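Local coordinates for rhamnosidase B (Bacillus sp., PDB 2OKX), which hydrolyses terminal non-reducing alpha-L-rhamnose residues in alpha-L-rhamnosides, as a glycoside hydrolase of family 78, at residues L417-P422 with V519-I524; F453-P458 with G493-V498. All coordinates share one frame; numbering follows the deposited sequence.

Interaction 1 of 2, residues L417-P422 with V519-I524; sequences LNAILP and VKLHEI. With CA (calcium ion), chain C.
Ala419, in a single turn of 3-10 helix, meets Leu521 and Glu523 where strand 520-528 carries a classic beta bulge, His522 and Glu523 together facing Glu454 of the neighbouring strand. The Ala419 methyl lies against one branch of Leu521, CB to CD2 3.6 Å, and a side chain no larger than methyl suits a turn whose backbone comes so near the strand. Its carbonyl O receives a weak hydrogen bond from Ile524 N at 3.0 Å, the N-H bent to 134°, and a straighter CA-H...O contact from Glu523 CA at 3.2 Å. Beyond it Ile420 and Ile524 touch through their CG2 methyls, 3.7 Å apart. In Ile524, CG1 stands anti to the backbone N (chi1 175°), which places CG2 between N and the carbonyl carbon, on the side where the turn lies. These apolar side chains continue into a buried layer with Ile208 on strand 207-215 and Leu508 and Leu510 on strand 507-513.

The polar side of the contact gathers about a calcium ion. His522 O binds the metal directly at 2.6 Å, and Val423 O is another of its ligands. Histidine therefore serves here through its backbone carbonyl. The segment 417-422 reaches the ion through water: metal-bound water 1 donates to Asn418 O. Glu523 is a second-shell residue, its carboxylate held by Lys202 through a salt bridge from OE2 and by Tyr204 through a hydrogen bond to OE1. That same OE1 also helps to orient water 2, which binds the calcium at 2.3 Å. Water 2 donates both to Glu523 OE1 at 3.0 Å and to Leu421 O at 2.9 Å.

Interaction 2 of 2, residues F453-P458 with G493-V498; sequences FELEAP and GRQSYV
Gly493 pairs with Ala457 at the start of an antiparallel beta ladder in the concanavalin-like domain of this rhamnosidase, and the two exchange backbone hydrogen bonds. Its positive phi, 94°, belongs to a conformation that calls for glycine, since a CB would be jammed against the preceding carbonyl. In the bond from Ala457 N to Gly493 O the donor sits well above the carbonyl plane.

Arg494 faces Glu456 in a non-hydrogen-bonded pair, and its side chain runs over the sheet face shared with Glu454 and Ser496. CG is anti to the backbone N (chi1 179°) and the chain bends at chi3, bringing the guanidinium between two glutamates. NH1 donates to Glu454 OE1 at 2.7 Å, on the anti side of the carboxylate but tilted out of its plane, the carboxylate and guanidinium planes being 64° apart. The second salt bridge, NH2 to Glu456 OE1, is longer at 3.5 Å, and the position of that oxygen is less sure. The methylenes also meet, Arg494 CB lying 3.6 Å from Glu456 CG.

Gln495 turns to the other face, alongside Leu455, with CG 4.0 Å from Leu455 CD1; their backbones share a pair of hydrogen bonds, Gln495 N to Leu455 O being 2.8 Å. Ser496 is compact enough to let the aliphatic part of Glu454 pass close by, OG to CG 3.4 Å.

At Tyr497 the backbone pairs with Phe453, whose ring reaches back so that CZ rests 3.6 Å from Tyr497 CB, while CE1 approaches the edge of the tyrosine ring. Tyr488 meets both rings, and Tyr497 OH is hydrogen-bonded to Glu152. The ladder thus divides its chemistry by face: one is mostly apolar and aromatic, with Gln495 included, while on the other Arg494 probably eases repulsion between Glu454 and Glu456.

In the fold
From the N terminus, the chain leaves helix 414-417, makes the short turn of interaction 1, and passes through strands 427-428 and 436-443 before reaching strand 450-457. Interaction 2 closes a loop of 34 residues when strand 493-498 returns beside that strand. Interaction 1 closes later, on strand 520-528, after 96 intervening residues without helix, so interaction 2 is nested inside it. Strand 450-457 is the shared element: it pairs with 493-498 on one edge and 520-528 on the other, with Glu456 N to Lys520 O among the linking bonds. Together the two contacts join the 3-10 turn after helix 414-417 to this antiparallel sheet, whose strands 450-457 and 493-498 belong to the concanavalin-like domain.

Interaction 1 of 2, residues L417-P422 with V519-I524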
ATOM      1  N   LEU A 417      28.451  -9.974  11.097  1.00 21.13           N
ATOM      2  CA  LEU A 417      27.287 -10.854  11.176  1.00 21.80           C
ATOM      3  C   LEU A 417      26.573 -10.712  12.520  1.00 21.30           C
ATOM      4  O   LEU A 417      25.362 -10.887  12.604  1.00 19.84           O
ATOM      5  CB  LEU A 417      27.698 -12.313  10.948  1.00 22.22           C
ATOM      6  CG  LEU A 417      28.352 -12.607   9.595  1.00 24.71           C
ATOM      7  CD1 LEU A 417      28.592 -14.103   9.468  1.00 26.04           C
ATOM      8  CD2 LEU A 417      27.460 -12.113   8.461  1.00 23.71           C
ATOM      9  N   ASN A 418      27.325 -10.386  13.570  1.00 20.90           N
ATOM     10  CA  ASN A 418      26.743 -10.220  14.901  1.00 20.65           C
ATOM     11  C   ASN A 418      25.643  -9.167  14.894  1.00 19.40           C
ATOM     12  O   ASN A 418      24.756  -9.178  15.747  1.00 19.70           O
ATOM     13  CB  ASN A 418      27.816  -9.789  15.911  1.00 21.37           C
ATOM     14  CG  ASN A 418      28.818 -10.888  16.218  1.00 23.58           C
ATOM     15  OD1 ASN A 418      29.894 -10.624  16.763  1.00 26.62           O
ATOM     16  ND2 ASN A 418      28.468 -12.125  15.888  1.00 21.60           N
ATOM     17  N   ALA A 419      25.706  -8.251  13.931  1.00 19.34           N
ATOM     18  CA  ALA A 419      24.722  -7.181  13.838  1.00 20.12           C
ATOM     19  C   ALA A 419      23.294  -7.669  13.612  1.00 19.75           C
ATOM     20  O   ALA A 419      22.338  -6.978  13.958  1.00 20.64           O
ATOM     21  CB  ALA A 419      25.123  -6.202  12.729  1.00 20.64           C
ATOM     22  N   ILE A 420      23.139  -8.857  13.038  1.00 19.54           N
ATOM     23  CA  ILE A 420      21.798  -9.374  12.780  1.00 19.16           C
ATOM     24  C   ILE A 420      21.438 -10.570  13.654  1.00 18.85           C
ATOM     25  O   ILE A 420      20.419 -11.216  13.426  1.00 18.30           O
ATOM     26  CB  ILE A 420      21.637  -9.804  11.315  1.00 20.05           C
ATOM     27  CG1 ILE A 420      22.639 -10.917  10.991  1.00 19.59           C
ATOM     28  CG2 ILE A 420      21.832  -8.604  10.399  1.00 18.26           C
ATOM     29  CD1 ILE A 420      22.331 -11.673   9.706  1.00 16.56           C
ATOM     30  N   LEU A 421      22.274 -10.854  14.649  1.00 18.39           N
ATOM     31  CA  LEU A 421      22.051 -11.985  15.548  1.00 19.16           C
ATOM     32  C   LEU A 421      21.687 -11.549  16.964  1.00 20.38           C
ATOM     33  O   LEU A 421      22.186 -10.539  17.463  1.00 21.69           O
ATOM     34  CB  LEU A 421      23.310 -12.860  15.604  1.00 18.91           C
ATOM     35  CG  LEU A 421      23.772 -13.491  14.285  1.00 19.83           C
ATOM     36  CD1 LEU A 421      25.085 -14.224  14.496  1.00 21.88           C
ATOM     37  CD2 LEU A 421      22.704 -14.450  13.772  1.00 20.94           C
ATOM     38  N   PRO A 422      20.794 -12.298  17.628  1.00 19.53           N
ATOM     39  CA  PRO A 422      20.414 -11.936  18.995  1.00 19.69           C
ATOM     40  C   PRO A 422      21.463 -12.483  19.964  1.00 19.38           C
ATOM     41  O   PRO A 422      21.221 -13.453  20.684  1.00 17.86           O
ATOM     42  CB  PRO A 422      19.048 -12.598  19.156  1.00 19.70           C
ATOM     43  CG  PRO A 422      19.195 -13.845  18.336  1.00 19.12           C
ATOM     44  CD  PRO A 422      19.917 -13.356  17.094  1.00 19.57           C
ATOM     45  N   VAL A 519      31.861   2.145  14.301  1.00 26.93           N
ATOM     46  CA  VAL A 519      30.495   2.045  14.784  1.00 24.28           C
ATOM     47  C   VAL A 519      30.244   0.596  15.198  1.00 23.69           C
ATOM     48  O   VAL A 519      30.622  -0.332  14.489  1.00 23.19           O
ATOM     49  CB  VAL A 519      29.482   2.434  13.679  1.00 24.59           C
ATOM     50  CG1 VAL A 519      28.062   2.050  14.103  1.00 23.18           C
ATOM     51  CG2 VAL A 519      29.563   3.926  13.403  1.00 23.46           C
ATOM     52  N   LYS A 520      29.629   0.409  16.360  1.00 23.41           N
ATOM     53  CA  LYS A 520      29.316  -0.929  16.839  1.00 24.91           C
ATOM     54  C   LYS A 520      27.818  -1.138  16.699  1.00 23.99           C
ATOM     55  O   LYS A 520      27.025  -0.501  17.393  1.00 26.01           O
ATOM     56  CB  LYS A 520      29.716  -1.094  18.305  1.00 25.64           C
ATOM     57  CG  LYS A 520      31.208  -1.049  18.553  1.00 27.09           C
ATOM     58  CD  LYS A 520      31.511  -1.270  20.022  1.00 30.35           C
ATOM     59  CE  LYS A 520      33.003  -1.194  20.294  1.00 33.30           C
ATOM     60  NZ  LYS A 520      33.297  -1.404  21.736  1.00 35.22           N
ATOM     61  N   LEU A 521      27.429  -2.027  15.796  1.00 23.36           N
ATOM     62  CA  LEU A 521      26.018  -2.299  15.586  1.00 22.54           C
ATOM     63  C   LEU A 521      25.619  -3.483  16.463  1.00 22.24           C
ATOM     64  O   LEU A 521      26.019  -4.621  16.208  1.00 22.19           O
ATOM     65  CB  LEU A 521      25.765  -2.591  14.102  1.00 22.41           C
ATOM     66  CG  LEU A 521      24.321  -2.744  13.606  1.00 24.82           C
ATOM     67  CD1 LEU A 521      23.450  -1.604  14.121  1.00 24.90           C
ATOM     68  CD2 LEU A 521      24.323  -2.766  12.080  1.00 23.51           C
ATOM     69  N   HIS A 522      24.856  -3.202  17.517  1.00 21.48           N
ATOM     70  CA  HIS A 522      24.407  -4.242  18.434  1.00 21.60           C
ATOM     71  C   HIS A 522      23.298  -5.080  17.823  1.00 22.27           C
ATOM     72  O   HIS A 522      23.213  -6.280  18.072  1.00 23.44           O
ATOM     73  CB  HIS A 522      23.943  -3.633  19.759  1.00 21.96           C
ATOM     74  CG  HIS A 522      25.073  -3.188  20.637  1.00 25.13           C
ATOM     75  ND1 HIS A 522      25.764  -2.015  20.424  1.00 29.51           N
ATOM     76  CD2 HIS A 522      25.670  -3.790  21.692  1.00 26.06           C
ATOM     77  CE1 HIS A 522      26.740  -1.913  21.309  1.00 27.74           C
ATOM     78  NE2 HIS A 522      26.705  -2.977  22.090  1.00 29.43           N
ATOM     79  N   GLU A 523      22.441  -4.441  17.036  1.00 20.02           N
ATOM     80  CA  GLU A 523      21.363  -5.145  16.356  1.00 22.70           C
ATOM     81  C   GLU A 523      20.577  -4.268  15.394  1.00 22.66           C
ATOM     82  O   GLU A 523      20.399  -3.068  15.618  1.00 22.16           O
ATOM     83  CB  GLU A 523      20.395  -5.783  17.355  1.00 22.46           C
ATOM     84  CG  GLU A 523      19.756  -4.832  18.348  1.00 26.20           C
ATOM     85  CD  GLU A 523      18.807  -5.553  19.290  1.00 27.97           C
ATOM     86  OE1 GLU A 523      19.171  -6.646  19.767  1.00 32.14           O
ATOM     87  OE2 GLU A 523      17.703  -5.033  19.560  1.00 26.80           O
ATOM     88  N   ILE A 524      20.145  -4.888  14.301  1.00 21.36           N
ATOM     89  CA  ILE A 524      19.333  -4.241  13.282  1.00 20.84           C
ATOM     90  C   ILE A 524      18.233  -5.282  13.086  1.00 21.09           C
ATOM     91  O   ILE A 524      18.514  -6.479  12.969  1.00 19.33           O
ATOM     92  CB  ILE A 524      20.138  -3.989  11.972  1.00 22.00           C
ATOM     93  CG1 ILE A 524      19.220  -3.421  10.884  1.00 25.13           C
ATOM     94  CG2 ILE A 524      20.797  -5.261  11.495  1.00 23.40           C
ATOM     95  CD1 ILE A 524      18.623  -2.059  11.211  1.00 26.30           C
TER
HETATM   96 CA    CA C4001      23.388  -7.666  20.257  1.00 29.29          CA
HETATM   97  O   HOH W   1      24.571  -8.578  18.488  1.00 20.01           O
HETATM   98  O   HOH W   2      21.426  -8.628  19.470  1.00 25.56           O
HETATM   99  O   HOH W   3      25.350  -6.575  21.109  1.00 26.07           O

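Interaction 2 of 2, residues F453-P458 with G493-V498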
ATOM      1  N   PHE A 453      16.916  -0.485  15.560  1.00 21.83           N
ATOM      2  CA  PHE A 453      18.320  -0.808  15.735  1.00 21.71           C
ATOM      3  C   PHE A 453      18.844  -0.245  17.047  1.00 21.98           C
ATOM      4  O   PHE A 453      18.188   0.563  17.703  1.00 21.59           O
ATOM      5  CB  PHE A 453      19.159  -0.250  14.578  1.00 21.74           C
ATOM      6  CG  PHE A 453      19.173   1.257  14.501  1.00 23.86           C
ATOM      7  CD1 PHE A 453      18.292   1.933  13.665  1.00 25.02           C
ATOM      8  CD2 PHE A 453      20.065   2.000  15.273  1.00 26.01           C
ATOM      9  CE1 PHE A 453      18.299   3.330  13.593  1.00 26.75           C
ATOM     10  CE2 PHE A 453      20.082   3.399  15.211  1.00 25.30           C
ATOM     11  CZ  PHE A 453      19.197   4.063  14.369  1.00 25.62           C
ATOM     12  N   GLU A 454      20.025  -0.711  17.424  1.00 22.22           N
ATOM     13  CA  GLU A 454      20.710  -0.258  18.625  1.00 23.82           C
ATOM     14  C   GLU A 454      22.173  -0.254  18.233  1.00 22.98           C
ATOM     15  O   GLU A 454      22.663  -1.212  17.631  1.00 21.51           O
ATOM     16  CB  GLU A 454      20.482  -1.207  19.802  1.00 26.87           C
ATOM     17  CG  GLU A 454      21.260  -0.802  21.047  1.00 31.60           C
ATOM     18  CD  GLU A 454      20.898  -1.620  22.268  1.00 34.18           C
ATOM     19  OE1 GLU A 454      21.607  -1.504  23.285  1.00 35.56           O
ATOM     20  OE2 GLU A 454      19.902  -2.372  22.218  1.00 38.70           O
ATOM     21  N   LEU A 455      22.871   0.826  18.556  1.00 22.60           N
ATOM     22  CA  LEU A 455      24.272   0.927  18.189  1.00 22.71           C
ATOM     23  C   LEU A 455      25.024   1.959  19.020  1.00 23.39           C
ATOM     24  O   LEU A 455      24.428   2.720  19.782  1.00 24.74           O
ATOM     25  CB  LEU A 455      24.378   1.302  16.703  1.00 23.19           C
ATOM     26  CG  LEU A 455      23.665   2.593  16.262  1.00 24.88           C
ATOM     27  CD1 LEU A 455      24.444   3.818  16.737  1.00 25.03           C
ATOM     28  CD2 LEU A 455      23.544   2.621  14.740  1.00 23.01           C
ATOM     29  N   GLU A 456      26.341   1.958  18.864  1.00 24.53           N
ATOM     30  CA  GLU A 456      27.219   2.910  19.536  1.00 24.89           C
ATOM     31  C   GLU A 456      27.953   3.590  18.395  1.00 24.59           C
ATOM     32  O   GLU A 456      28.450   2.916  17.498  1.00 24.22           O
ATOM     33  CB  GLU A 456      28.250   2.207  20.420  1.00 25.36           C
ATOM     34  CG  GLU A 456      27.677   1.399  21.556  1.00 27.21           C
ATOM     35  CD  GLU A 456      28.763   0.769  22.403  1.00 29.72           C
ATOM     36  OE1 GLU A 456      28.612  -0.409  22.779  1.00 30.60           O
ATOM     37  OE2 GLU A 456      29.765   1.451  22.695  1.00 29.98           O
ATOM     38  N   ALA A 457      28.019   4.916  18.417  1.00 24.49           N
ATOM     39  CA  ALA A 457      28.713   5.628  17.355  1.00 25.02           C
ATOM     40  C   ALA A 457      29.069   7.042  17.772  1.00 24.91           C
ATOM     41  O   ALA A 457      28.508   7.580  18.726  1.00 25.87           O
ATOM     42  CB  ALA A 457      27.847   5.666  16.098  1.00 23.37           C
ATOM     43  N   PRO A 458      30.023   7.658  17.065  1.00 25.94           N
ATOM     44  CA  PRO A 458      30.437   9.029  17.376  1.00 27.35           C
ATOM     45  C   PRO A 458      29.264   9.953  17.049  1.00 28.57           C
ATOM     46  O   PRO A 458      28.416   9.615  16.216  1.00 27.67           O
ATOM     47  CB  PRO A 458      31.611   9.261  16.426  1.00 27.36           C
ATOM     48  CG  PRO A 458      32.155   7.885  16.198  1.00 28.05           C
ATOM     49  CD  PRO A 458      30.912   7.054  16.058  1.00 26.64           C
ATOM     50  N   GLY A 493      27.623   8.127  21.702  1.00 29.25           N
ATOM     51  CA  GLY A 493      27.432   6.903  22.464  1.00 30.27           C
ATOM     52  C   GLY A 493      26.444   5.870  21.954  1.00 30.49           C
ATOM     53  O   GLY A 493      26.146   5.804  20.759  1.00 31.21           O
ATOM     54  N   ARG A 494      25.947   5.044  22.870  1.00 29.81           N
ATOM     55  CA  ARG A 494      24.991   4.002  22.522  1.00 30.09           C
ATOM     56  C   ARG A 494      23.585   4.575  22.487  1.00 29.10           C
ATOM     57  O   ARG A 494      23.218   5.403  23.323  1.00 28.41           O
ATOM     58  CB  ARG A 494      25.035   2.845  23.529  1.00 31.48           C
ATOM     59  CG  ARG A 494      24.016   1.759  23.199  1.00 35.80           C
ATOM     60  CD  ARG A 494      23.882   0.684  24.262  1.00 38.69           C
ATOM     61  NE  ARG A 494      25.079  -0.138  24.402  1.00 39.49           N
ATOM     62  CZ  ARG A 494      25.063  -1.461  24.537  1.00 38.48           C
ATOM     63  NH1 ARG A 494      23.915  -2.124  24.542  1.00 38.32           N
ATOM     64  NH2 ARG A 494      26.200  -2.123  24.688  1.00 39.33           N
ATOM     65  N   GLN A 495      22.793   4.117  21.523  1.00 27.05           N
ATOM     66  CA  GLN A 495      21.429   4.597  21.376  1.00 24.41           C
ATOM     67  C   GLN A 495      20.575   3.585  20.620  1.00 23.91           C
ATOM     68  O   GLN A 495      21.096   2.689  19.958  1.00 21.57           O
ATOM     69  CB  GLN A 495      21.438   5.934  20.635  1.00 24.46           C
ATOM     70  CG  GLN A 495      22.058   5.856  19.253  1.00 24.17           C
ATOM     71  CD  GLN A 495      22.880   7.082  18.914  1.00 25.75           C
ATOM     72  OE1 GLN A 495      24.097   7.111  19.128  1.00 27.75           O
ATOM     73  NE2 GLN A 495      22.222   8.107  18.394  1.00 23.86           N
ATOM     74  N   SER A 496      19.261   3.734  20.737  1.00 23.93           N
ATOM     75  CA  SER A 496      18.318   2.846  20.071  1.00 25.41           C
ATOM     76  C   SER A 496      17.268   3.685  19.365  1.00 25.41           C
ATOM     77  O   SER A 496      16.946   4.790  19.803  1.00 25.32           O
ATOM     78  CB  SER A 496      17.629   1.933  21.086  1.00 24.42           C
ATOM     79  OG  SER A 496      18.575   1.133  21.764  1.00 30.85           O
ATOM     80  N   TYR A 497      16.737   3.155  18.269  1.00 24.54           N
ATOM     81  CA  TYR A 497      15.715   3.859  17.515  1.00 23.03           C
ATOM     82  C   TYR A 497      14.804   2.892  16.778  1.00 22.25           C
ATOM     83  O   TYR A 497      15.263   1.901  16.213  1.00 21.56           O
ATOM     84  CB  TYR A 497      16.353   4.802  16.493  1.00 22.56           C
ATOM     85  CG  TYR A 497      15.329   5.586  15.699  1.00 23.93           C
ATOM     86  CD1 TYR A 497      14.610   6.625  16.289  1.00 22.81           C
ATOM     87  CD2 TYR A 497      15.044   5.256  14.371  1.00 23.55           C
ATOM     88  CE1 TYR A 497      13.636   7.315  15.582  1.00 24.26           C
ATOM     89  CE2 TYR A 497      14.067   5.940  13.654  1.00 23.45           C
ATOM     90  CZ  TYR A 497      13.366   6.967  14.265  1.00 24.18           C
ATOM     91  OH  TYR A 497      12.390   7.646  13.570  1.00 23.65           O
ATOM     92  N   VAL A 498      13.509   3.185  16.798  1.00 21.10           N
ATOM     93  CA  VAL A 498      12.525   2.379  16.096  1.00 20.59           C
ATOM     94  C   VAL A 498      11.661   3.341  15.288  1.00 20.13           C
ATOM     95  O   VAL A 498      10.933   4.160  15.851  1.00 20.94           O
ATOM     96  CB  VAL A 498      11.622   1.587  17.067  1.00 20.27           C
ATOM     97  CG1 VAL A 498      10.527   0.866  16.289  1.00 20.10           C
ATOM     98  CG2 VAL A 498      12.454   0.585  17.851  1.00 19.73           C
TER